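Putative type I restriction enzyme R protein (Bacteroides fragilis NCTC 9343, PDB 3EVY) is a C-terminal piece of an HsdR subunit, which in the whole type I restriction enzyme is probably required for ATP hydrolysis and DNA cleavage. Local coordinates at residues K35-L40 against R47-L52; I51-M56 against S86-M91; R58-V63 against E72-E77. One frame throughout, in Å; residues are numbered along the deposited sequence.

In the fold
All three contacts draw on helix 43-63, at successive, partly overlapping parts of its length. Contact 1 sets its first half against helix 34-38 and the turn after it, contact 2 its middle against helix 78-91, and contact 3 its last turns against the connection 72-77. Contacts 1 and 2 adjoin, sharing Ile51 and Leu52, with centres 8 Å apart; contact 3 lies on the opposite side of the chain's centre, about 19 Å from contact 1 between centres. Contact 1 is buried and wholly apolar. Contact 2, partly buried, pairs two aromatic rings and runs out to an exposed arginine. Contact 3 alone has cross-segment hydrogen bonds, from a buried arginine.

Contact 1: K35-L40 against R47-L52; sequences KSVGNL and RRFVIL
Val37 sets one methyl squarely on the ring of Phe49: CG1 of Val37 stands 3.5 Å from the Phe49 ring centroid and only 7° off the ring normal, the geometry of a CH-pi contact over the face. The other methyl lies off-centre, with Val37 CG2 at 3.6 Å from Phe49 CE1. Both branches are therefore used, CG1 over the centre and CG2 nearest CE1 and CD1. The valine torsion accounts for this division: CG1 lies opposite the backbone N (chi1 -180°), while CG2 is turned beside that N. Phe49 answers with its own CG anti to N (chi1 160°), which carries the ring out from its helix and across the valine, the two side chains meeting at about a right angle. The pair joins the short helix 34-38 to helix 43-63 in an all-helical fragment of the HsdR C-terminal region, two successive helices joined by a short connection and meeting at Val37 and Phe49, CA atoms 7.6 Å apart. Leu40, just beyond the short helix, meets the root of the phenylalanine instead of its ring: CD1 of Leu40 is 3.9 Å from CB of Phe49. Further aromatic cover comes from Phe31, whose ring packs edge-to-face with that of Phe49, and Met91 of helix 78-91 touches both Val37 and Phe49.

Contact 2: I51-M56 against S86-M91; sequences ILFRAM and SKYLDM
Phe53 lays one ring carbon over the Tyr88 ring, its CD2 standing 3.4 Å above the tyrosine plane and displaced toward the rim. The atom beneath is where the tyrosine ring joins its side chain: Phe53 CD2 to Tyr88 CG is also 3.4 Å, and the same CD2 lies 3.6 Å from Tyr88 CB. The closest approaches of the phenylalanine are thus at CD2, with CE2 next to it, and fall on the inner end of the tyrosine. The planes are inclined at 42° and the centroids are 5.1 Å apart, values that fit neither a parallel stack nor an edge-to-face pair. Each side chain has CG opposite the backbone N (chi1 -173° for Phe53, 162° for Tyr88), which carries both rings into the interface between the helices, where the CA atoms of these two residues are the nearest between the segments, at 7.2 Å.

The outer end of Tyr88 reaches past Phe53 to the next residue of helix 43-63. There the hydroxyl lies alongside the aliphatic part of Arg54, with OH of Tyr88 3.6 Å from CG of Arg54 and similarly close to its CB and CD. Arg54 is extended from CG to NE, which carries its guanidinium onward and away from the tyrosine's helix, so what Tyr88 meets is the methylene chain. This is packing of a hydroxyl against carbon; the contact as a whole is carried by van der Waals overlap.

Helices 43-63 and 78-91, consecutive in this all-helical fragment of HsdR, thus pack through aromatic side chains. Apolar and aromatic neighbours continue along both: Phe81 of helix 78-91 meets the Phe53 ring, Tyr88 also touches Phe49 and Val50, and Met56 turns to Phe20, Met23 and Phe27 of helix 12-30.

Contact 3: R58-V63 against E72-E77; sequences RLRNEV and EDLTIE
The guanidinium of Arg60 has Leu74 CD1 over one face, 3.5 Å above its plane and offset toward the rim, while the carbonyl oxygens of Thr75 and Ile76 lie at its edge, in plane. Its two terminal nitrogens grip a single acceptor end-on: NH1 of Arg60 is 3.2 Å from Ile76 O and NH2 of Arg60 is 3.1 Å from the same oxygen, with N-H...O angles of 146° and 149°. Both donors approach from one face of that carbonyl, tilted from its plane. A weak third bond joins Arg60 NH2 to Thr75 O at 3.2 Å. These in-plane bonds fix the rotation of the buried arginine's flat group.

The arginine's CG is anti to N, and a bend at chi2 (136°) carries the chain obliquely across Leu74, whose CD1 is 3.8 Å from Arg60 CD. That methyl reaches Val63 as well, 4.1 Å from its CG2.

The strongest polar partner of Arg60 is Glu78, in a salt bridge with NH1, and the group makes a cation-pi contact with Phe81, both on helix 78-91. The last turns of helix 43-63 are thereby tied to the connection leading into helix 78-91, with Leu16 and Phe20 of helix 12-30 packed against Val63 and Arg60 respectively.

Contact 1: K35-L40 against R47-L52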
loop_
_atom_site.group_PDB
_atom_site.type_symbol
_atom_site.label_atom_id
_atom_site.label_comp_id
_atom_site.label_asym_id
_atom_site.label_seq_id
_atom_site.Cartn_x
_atom_site.Cartn_y
_atom_site.Cartn_z
ATOM N N LYS A 35 3.686 -11.152 -7.297
ATOM C CA LYS A 35 4.744 -12.129 -7.471
ATOM C C LYS A 35 6.100 -11.480 -7.352
ATOM O O LYS A 35 7.021 -12.113 -6.843
ATOM C CB LYS A 35 4.638 -12.789 -8.842
ATOM C CG LYS A 35 5.326 -14.120 -8.920
ATOM C CD LYS A 35 4.801 -14.935 -10.082
ATOM C CE LYS A 35 3.713 -15.897 -9.585
ATOM N NZ LYS A 35 2.780 -16.378 -10.629
ATOM N N SER A 36 6.249 -10.234 -7.837
ATOM C CA SER A 36 7.565 -9.513 -7.701
ATOM C C SER A 36 8.062 -9.414 -6.243
ATOM O O SER A 36 9.310 -9.406 -5.964
ATOM C CB SER A 36 7.520 -8.136 -8.349
ATOM O OG SER A 36 6.950 -7.191 -7.487
ATOM N N VAL A 37 7.115 -9.356 -5.303
ATOM C CA VAL A 37 7.467 -9.341 -3.864
ATOM C C VAL A 37 7.993 -10.707 -3.470
ATOM O O VAL A 37 9.050 -10.827 -2.828
ATOM C CB VAL A 37 6.290 -8.963 -2.915
ATOM C CG1 VAL A 37 6.769 -8.977 -1.426
ATOM C CG2 VAL A 37 5.692 -7.609 -3.260
ATOM N N GLY A 38 7.277 -11.735 -3.877
ATOM C CA GLY A 38 7.766 -13.127 -3.747
ATOM C C GLY A 38 9.185 -13.331 -4.273
ATOM O O GLY A 38 9.920 -14.104 -3.715
ATOM N N ASN A 39 9.594 -12.642 -5.331
ATOM C CA ASN A 39 10.947 -12.819 -5.894
ATOM C C ASN A 39 12.075 -12.060 -5.201
ATOM O O ASN A 39 13.272 -12.240 -5.551
ATOM C CB ASN A 39 10.952 -12.452 -7.383
ATOM C CG ASN A 39 10.159 -13.436 -8.212
ATOM O OD1 ASN A 39 9.942 -14.587 -7.775
ATOM N ND2 ASN A 39 9.669 -13.003 -9.378
ATOM N N LEU A 40 11.740 -11.183 -4.261
ATOM C CA LEU A 40 12.773 -10.418 -3.555
ATOM C C LEU A 40 13.819 -11.357 -2.914
ATOM O O LEU A 40 13.467 -12.370 -2.327
ATOM C CB LEU A 40 12.143 -9.507 -2.500
ATOM C CG LEU A 40 11.227 -8.425 -3.087
ATOM C CD1 LEU A 40 10.708 -7.516 -1.948
ATOM C CD2 LEU A 40 11.929 -7.591 -4.180
ATOM N N ARG A 47 13.099 -5.913 3.677
ATOM C CA ARG A 47 12.782 -4.872 4.658
ATOM C C ARG A 47 12.129 -3.632 4.034
ATOM O O ARG A 47 11.219 -3.049 4.637
ATOM C CB ARG A 47 13.977 -4.461 5.489
ATOM C CG ARG A 47 14.690 -5.645 6.130
ATOM C CD ARG A 47 13.735 -6.494 6.960
ATOM N NE ARG A 47 13.096 -7.578 6.184
ATOM C CZ ARG A 47 12.308 -8.525 6.715
ATOM N NH1 ARG A 47 12.037 -8.525 8.022
ATOM N NH2 ARG A 47 11.786 -9.467 5.948
ATOM N N ARG A 48 12.613 -3.245 2.857
ATOM C CA ARG A 48 12.088 -2.076 2.154
ATOM C C ARG A 48 10.583 -2.290 1.875
ATOM O O ARG A 48 9.767 -1.377 2.061
ATOM C CB ARG A 48 12.868 -1.862 0.859
ATOM C CG ARG A 48 12.288 -0.878 -0.171
ATOM C CD ARG A 48 13.486 -0.378 -0.988
ATOM N NE ARG A 48 14.741 -0.672 -0.241
ATOM C CZ ARG A 48 15.971 -0.433 -0.697
ATOM N NH1 ARG A 48 16.100 0.108 -1.919
ATOM N NH2 ARG A 48 17.063 -0.723 0.049
ATOM N N PHE A 49 10.242 -3.501 1.434
ATOM C CA PHE A 49 8.893 -3.797 1.085
ATOM C C PHE A 49 8.007 -3.752 2.328
ATOM O O PHE A 49 6.995 -3.037 2.336
ATOM C CB PHE A 49 8.761 -5.178 0.460
ATOM C CG PHE A 49 7.372 -5.698 0.532
ATOM C CD1 PHE A 49 6.390 -5.198 -0.342
ATOM C CD2 PHE A 49 7.010 -6.645 1.479
ATOM C CE1 PHE A 49 5.090 -5.644 -0.259
ATOM C CE2 PHE A 49 5.753 -7.095 1.529
ATOM C CZ PHE A 49 4.769 -6.601 0.669
ATOM N N VAL A 50 8.384 -4.500 3.363
ATOM C CA VAL A 50 7.689 -4.429 4.654
ATOM C C VAL A 50 7.451 -2.988 5.166
ATOM O O VAL A 50 6.346 -2.630 5.540
ATOM C CB VAL A 50 8.467 -5.267 5.694
ATOM C CG1 VAL A 50 7.894 -5.076 7.116
ATOM C CG2 VAL A 50 8.407 -6.678 5.294
ATOM N N ILE A 51 8.493 -2.144 5.139
ATOM C CA ILE A 51 8.385 -0.778 5.642
ATOM C C ILE A 51 7.464 0.066 4.774
ATOM O O ILE A 51 6.594 0.773 5.275
ATOM C CB ILE A 51 9.809 -0.191 5.770
ATOM C CG1 ILE A 51 10.486 -0.870 6.972
ATOM C CG2 ILE A 51 9.773 1.308 5.939
ATOM C CD1 ILE A 51 12.064 -0.806 6.998
ATOM N N LEU A 52 7.589 -0.068 3.454
ATOM C CA LEU A 52 6.722 0.639 2.570
ATOM C C LEU A 52 5.303 0.157 2.716
ATOM O O LEU A 52 4.359 0.943 2.663
ATOM C CB LEU A 52 7.145 0.516 1.072
ATOM C CG LEU A 52 8.370 1.327 0.589
ATOM C CD1 LEU A 52 8.481 1.384 -0.951
ATOM C CD2 LEU A 52 8.346 2.746 1.145
#

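Contact 2: I51-M56 against S86-M91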
loop_
_atom_site.group_PDB
_atom_site.type_symbol
_atom_site.label_atom_id
_atom_site.label_comp_id
_atom_site.label_asym_id
_atom_site.label_seq_id
_atom_site.Cartn_x
_atom_site.Cartn_y
_atom_site.Cartn_z
ATOM N N ILE A 51 8.493 -2.144 5.139
ATOM C CA ILE A 51 8.385 -0.778 5.642
ATOM C C ILE A 51 7.464 0.066 4.774
ATOM O O ILE A 51 6.594 0.773 5.275
ATOM C CB ILE A 51 9.809 -0.191 5.770
ATOM C CG1 ILE A 51 10.486 -0.870 6.972
ATOM C CG2 ILE A 51 9.773 1.308 5.939
ATOM C CD1 ILE A 51 12.064 -0.806 6.998
ATOM N N LEU A 52 7.589 -0.068 3.454
ATOM C CA LEU A 52 6.722 0.639 2.570
ATOM C C LEU A 52 5.303 0.157 2.716
ATOM O O LEU A 52 4.359 0.943 2.663
ATOM C CB LEU A 52 7.145 0.516 1.072
ATOM C CG LEU A 52 8.370 1.327 0.589
ATOM C CD1 LEU A 52 8.481 1.384 -0.951
ATOM C CD2 LEU A 52 8.346 2.746 1.145
ATOM N N PHE A 53 5.135 -1.150 2.777
ATOM C CA PHE A 53 3.794 -1.610 2.782
ATOM C C PHE A 53 3.140 -1.239 4.126
ATOM O O PHE A 53 1.944 -0.948 4.186
ATOM C CB PHE A 53 3.709 -3.098 2.565
ATOM C CG PHE A 53 2.270 -3.563 2.408
ATOM C CD1 PHE A 53 1.632 -3.457 1.162
ATOM C CD2 PHE A 53 1.561 -4.043 3.502
ATOM C CE1 PHE A 53 0.297 -3.877 1.016
ATOM C CE2 PHE A 53 0.188 -4.443 3.350
ATOM C CZ PHE A 53 -0.385 -4.350 2.095
ATOM N N ARG A 54 3.880 -1.333 5.226
ATOM C CA ARG A 54 3.289 -0.881 6.548
ATOM C C ARG A 54 2.745 0.528 6.516
ATOM O O ARG A 54 1.654 0.806 7.001
ATOM C CB ARG A 54 4.285 -0.976 7.717
ATOM C CG ARG A 54 3.605 -0.646 9.094
ATOM C CD ARG A 54 4.546 -0.904 10.243
ATOM N NE ARG A 54 3.858 -0.515 11.470
ATOM C CZ ARG A 54 4.446 -0.383 12.656
ATOM N NH1 ARG A 54 5.745 -0.636 12.802
ATOM N NH2 ARG A 54 3.704 -0.025 13.697
ATOM N N ALA A 55 3.470 1.445 5.920
ATOM C CA ALA A 55 3.023 2.837 5.806
ATOM C C ALA A 55 1.804 3.020 4.919
ATOM O O ALA A 55 0.951 3.863 5.179
ATOM C CB ALA A 55 4.221 3.786 5.228
ATOM N N MET A 56 1.778 2.328 3.785
ATOM C CA MET A 56 0.541 2.326 2.927
ATOM C C MET A 56 -0.598 1.715 3.676
ATOM O O MET A 56 -1.733 2.225 3.643
ATOM C CB MET A 56 0.788 1.438 1.639
ATOM C CG MET A 56 1.490 2.160 0.429
ATOM S SD MET A 56 1.018 1.283 -1.102
ATOM C CE MET A 56 1.240 -0.380 -0.640
ATOM N N SER A 86 -1.102 -10.223 2.160
ATOM C CA SER A 86 -0.729 -11.619 2.556
ATOM C C SER A 86 0.785 -11.793 2.591
ATOM O O SER A 86 1.326 -12.416 3.532
ATOM C CB SER A 86 -1.339 -12.674 1.628
ATOM O OG SER A 86 -2.740 -12.449 1.572
ATOM N N LYS A 87 1.474 -11.241 1.590
ATOM C CA LYS A 87 2.955 -11.342 1.546
ATOM C C LYS A 87 3.565 -10.638 2.726
ATOM O O LYS A 87 4.596 -11.077 3.293
ATOM C CB LYS A 87 3.548 -10.700 0.272
ATOM C CG LYS A 87 3.097 -11.297 -1.014
ATOM C CD LYS A 87 3.703 -12.695 -1.212
ATOM C CE LYS A 87 4.009 -13.034 -2.702
ATOM N NZ LYS A 87 4.166 -14.559 -2.851
ATOM N N TYR A 88 2.994 -9.487 3.049
ATOM C CA TYR A 88 3.504 -8.666 4.123
ATOM C C TYR A 88 3.331 -9.430 5.457
ATOM O O TYR A 88 4.284 -9.532 6.230
ATOM C CB TYR A 88 2.760 -7.338 4.121
ATOM C CG TYR A 88 2.867 -6.531 5.412
ATOM C CD1 TYR A 88 3.990 -5.738 5.680
ATOM C CD2 TYR A 88 1.819 -6.513 6.321
ATOM C CE1 TYR A 88 4.098 -4.983 6.869
ATOM C CE2 TYR A 88 1.875 -5.731 7.492
ATOM C CZ TYR A 88 3.032 -4.981 7.776
ATOM O OH TYR A 88 3.077 -4.217 8.961
ATOM N N LEU A 89 2.154 -10.018 5.681
ATOM C CA LEU A 89 1.920 -10.828 6.893
ATOM C C LEU A 89 2.879 -12.038 7.061
ATOM O O LEU A 89 3.324 -12.337 8.185
ATOM C CB LEU A 89 0.462 -11.261 6.995
ATOM C CG LEU A 89 -0.559 -10.152 7.249
ATOM C CD1 LEU A 89 -1.944 -10.585 6.913
ATOM C CD2 LEU A 89 -0.471 -9.686 8.699
ATOM N N ASP A 90 3.223 -12.713 5.969
ATOM C CA ASP A 90 4.219 -13.792 6.018
ATOM C C ASP A 90 5.618 -13.249 6.240
ATOM O O ASP A 90 6.486 -13.924 6.763
ATOM C CB ASP A 90 4.258 -14.572 4.705
ATOM C CG ASP A 90 2.943 -15.212 4.373
ATOM O OD1 ASP A 90 2.026 -15.134 5.209
ATOM O OD2 ASP A 90 2.809 -15.774 3.260
ATOM N N MET A 91 5.844 -12.032 5.801
ATOM C CA MET A 91 7.185 -11.501 5.698
ATOM C C MET A 91 7.607 -10.737 6.941
ATOM O O MET A 91 8.800 -10.414 7.117
ATOM C CB MET A 91 7.221 -10.530 4.531
ATOM C CG MET A 91 8.484 -10.486 3.772
ATOM S SD MET A 91 7.966 -10.386 2.079
ATOM C CE MET A 91 9.478 -9.711 1.444
#

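Contact 3: R58-V63 against E72-E77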
loop_
_atom_site.group_PDB
_atom_site.type_symbol
_atom_site.label_atom_id
_atom_site.label_comp_id
_atom_site.label_asym_id
_atom_site.label_seq_id
_atom_site.Cartn_x
_atom_site.Cartn_y
_atom_site.Cartn_z
ATOM N N ARG A 58 -1.241 1.596 6.869
ATOM C CA ARG A 58 -1.716 2.502 7.949
ATOM C C ARG A 58 -2.497 3.661 7.373
ATOM O O ARG A 58 -3.558 4.054 7.925
ATOM C CB ARG A 58 -0.522 3.000 8.785
ATOM C CG ARG A 58 0.043 1.931 9.724
ATOM C CD ARG A 58 1.287 2.365 10.497
ATOM N NE ARG A 58 1.002 3.533 11.346
ATOM C CZ ARG A 58 0.518 3.470 12.592
ATOM N NH1 ARG A 58 0.271 2.295 13.187
ATOM N NH2 ARG A 58 0.281 4.611 13.249
ATOM N N LEU A 59 -2.057 4.154 6.214
ATOM C CA LEU A 59 -2.687 5.294 5.604
ATOM C C LEU A 59 -4.018 4.837 4.964
ATOM O O LEU A 59 -5.054 5.533 5.006
ATOM C CB LEU A 59 -1.741 5.907 4.558
ATOM C CG LEU A 59 -2.127 7.119 3.730
ATOM C CD1 LEU A 59 -2.789 8.199 4.604
ATOM C CD2 LEU A 59 -0.804 7.721 3.066
ATOM N N ARG A 60 -4.004 3.666 4.371
ATOM C CA ARG A 60 -5.241 3.097 3.845
ATOM C C ARG A 60 -6.282 2.939 4.978
ATOM O O ARG A 60 -7.439 3.251 4.804
ATOM C CB ARG A 60 -5.007 1.781 3.182
ATOM C CG ARG A 60 -6.174 1.286 2.328
ATOM C CD ARG A 60 -5.630 0.747 1.044
ATOM N NE ARG A 60 -6.664 0.199 0.221
ATOM C CZ ARG A 60 -6.661 0.167 -1.098
ATOM N NH1 ARG A 60 -7.704 -0.323 -1.705
ATOM N NH2 ARG A 60 -5.680 0.708 -1.804
ATOM N N ASN A 61 -5.876 2.458 6.133
ATOM C CA ASN A 61 -6.833 2.252 7.243
ATOM C C ASN A 61 -7.342 3.589 7.765
ATOM O O ASN A 61 -8.501 3.746 8.168
ATOM C CB ASN A 61 -6.159 1.417 8.352
ATOM C CG ASN A 61 -6.275 -0.060 8.066
ATOM O OD1 ASN A 61 -7.220 -0.455 7.378
ATOM N ND2 ASN A 61 -5.291 -0.870 8.500
ATOM N N GLU A 62 -6.479 4.588 7.684
ATOM C CA GLU A 62 -6.757 5.928 8.105
ATOM C C GLU A 62 -7.810 6.587 7.217
ATOM O O GLU A 62 -8.786 7.127 7.721
ATOM C CB GLU A 62 -5.410 6.739 8.061
ATOM C CG GLU A 62 -5.553 8.216 8.316
ATOM C CD GLU A 62 -4.266 8.898 8.852
ATOM O OE1 GLU A 62 -4.434 9.925 9.514
ATOM O OE2 GLU A 62 -3.111 8.462 8.599
ATOM N N VAL A 63 -7.656 6.513 5.900
ATOM C CA VAL A 63 -8.761 6.969 5.003
ATOM C C VAL A 63 -10.043 6.180 5.142
ATOM O O VAL A 63 -11.092 6.727 4.938
ATOM C CB VAL A 63 -8.341 7.118 3.487
ATOM C CG1 VAL A 63 -7.116 8.056 3.384
ATOM C CG2 VAL A 63 -8.047 5.770 2.898
ATOM N N GLU A 72 -12.725 3.503 -4.640
ATOM C CA GLU A 72 -12.383 3.967 -6.004
ATOM C C GLU A 72 -11.456 5.191 -6.012
ATOM O O GLU A 72 -10.838 5.541 -7.045
ATOM C CB GLU A 72 -13.655 4.247 -6.808
ATOM C CG GLU A 72 -14.337 2.998 -7.268
ATOM C CD GLU A 72 -13.423 2.132 -8.174
ATOM O OE1 GLU A 72 -13.142 1.001 -7.670
ATOM O OE2 GLU A 72 -12.980 2.581 -9.344
ATOM N N ASP A 73 -11.317 5.811 -4.849
ATOM C CA ASP A 73 -10.568 7.039 -4.735
ATOM C C ASP A 73 -9.101 6.657 -4.651
ATOM O O ASP A 73 -8.255 7.516 -4.743
ATOM C CB ASP A 73 -10.917 7.768 -3.419
ATOM C CG ASP A 73 -12.234 8.498 -3.478
ATOM O OD1 ASP A 73 -12.746 8.700 -4.616
ATOM O OD2 ASP A 73 -12.741 8.880 -2.366
ATOM N N LEU A 74 -8.805 5.373 -4.443
ATOM C CA LEU A 74 -7.452 4.901 -4.200
ATOM C C LEU A 74 -6.869 4.050 -5.352
ATOM O O LEU A 74 -7.569 3.195 -5.906
ATOM C CB LEU A 74 -7.434 3.994 -2.959
ATOM C CG LEU A 74 -7.937 4.620 -1.626
ATOM C CD1 LEU A 74 -7.526 3.668 -0.536
ATOM C CD2 LEU A 74 -7.223 5.991 -1.426
ATOM N N THR A 75 -5.578 4.265 -5.639
ATOM C CA THR A 75 -4.784 3.404 -6.520
ATOM C C THR A 75 -4.706 2.016 -5.827
ATOM O O THR A 75 -4.669 1.950 -4.590
ATOM C CB THR A 75 -3.356 3.973 -6.667
ATOM O OG1 THR A 75 -3.444 5.286 -7.220
ATOM C CG2 THR A 75 -2.511 3.132 -7.541
ATOM N N ILE A 76 -4.707 0.943 -6.616
ATOM C CA ILE A 76 -4.642 -0.426 -6.133
ATOM C C ILE A 76 -5.967 -0.858 -5.635
ATOM O O ILE A 76 -6.507 -0.277 -4.653
ATOM C CB ILE A 76 -3.544 -0.663 -4.994
ATOM C CG1 ILE A 76 -2.214 -0.007 -5.377
ATOM C CG2 ILE A 76 -3.298 -2.197 -4.814
ATOM C CD1 ILE A 76 -1.053 -0.222 -4.335
ATOM N N GLU A 77 -6.504 -1.881 -6.265
ATOM C CA GLU A 77 -7.826 -2.352 -5.888
ATOM C C GLU A 77 -7.726 -3.021 -4.511
ATOM O O GLU A 77 -6.654 -3.499 -4.141
ATOM C CB GLU A 77 -8.266 -3.421 -6.919
ATOM C CG GLU A 77 -8.799 -2.800 -8.195
ATOM C CD GLU A 77 -9.328 -3.840 -9.155
ATOM O OE1 GLU A 77 -9.159 -5.046 -8.866
ATOM O OE2 GLU A 77 -9.901 -3.438 -10.211
#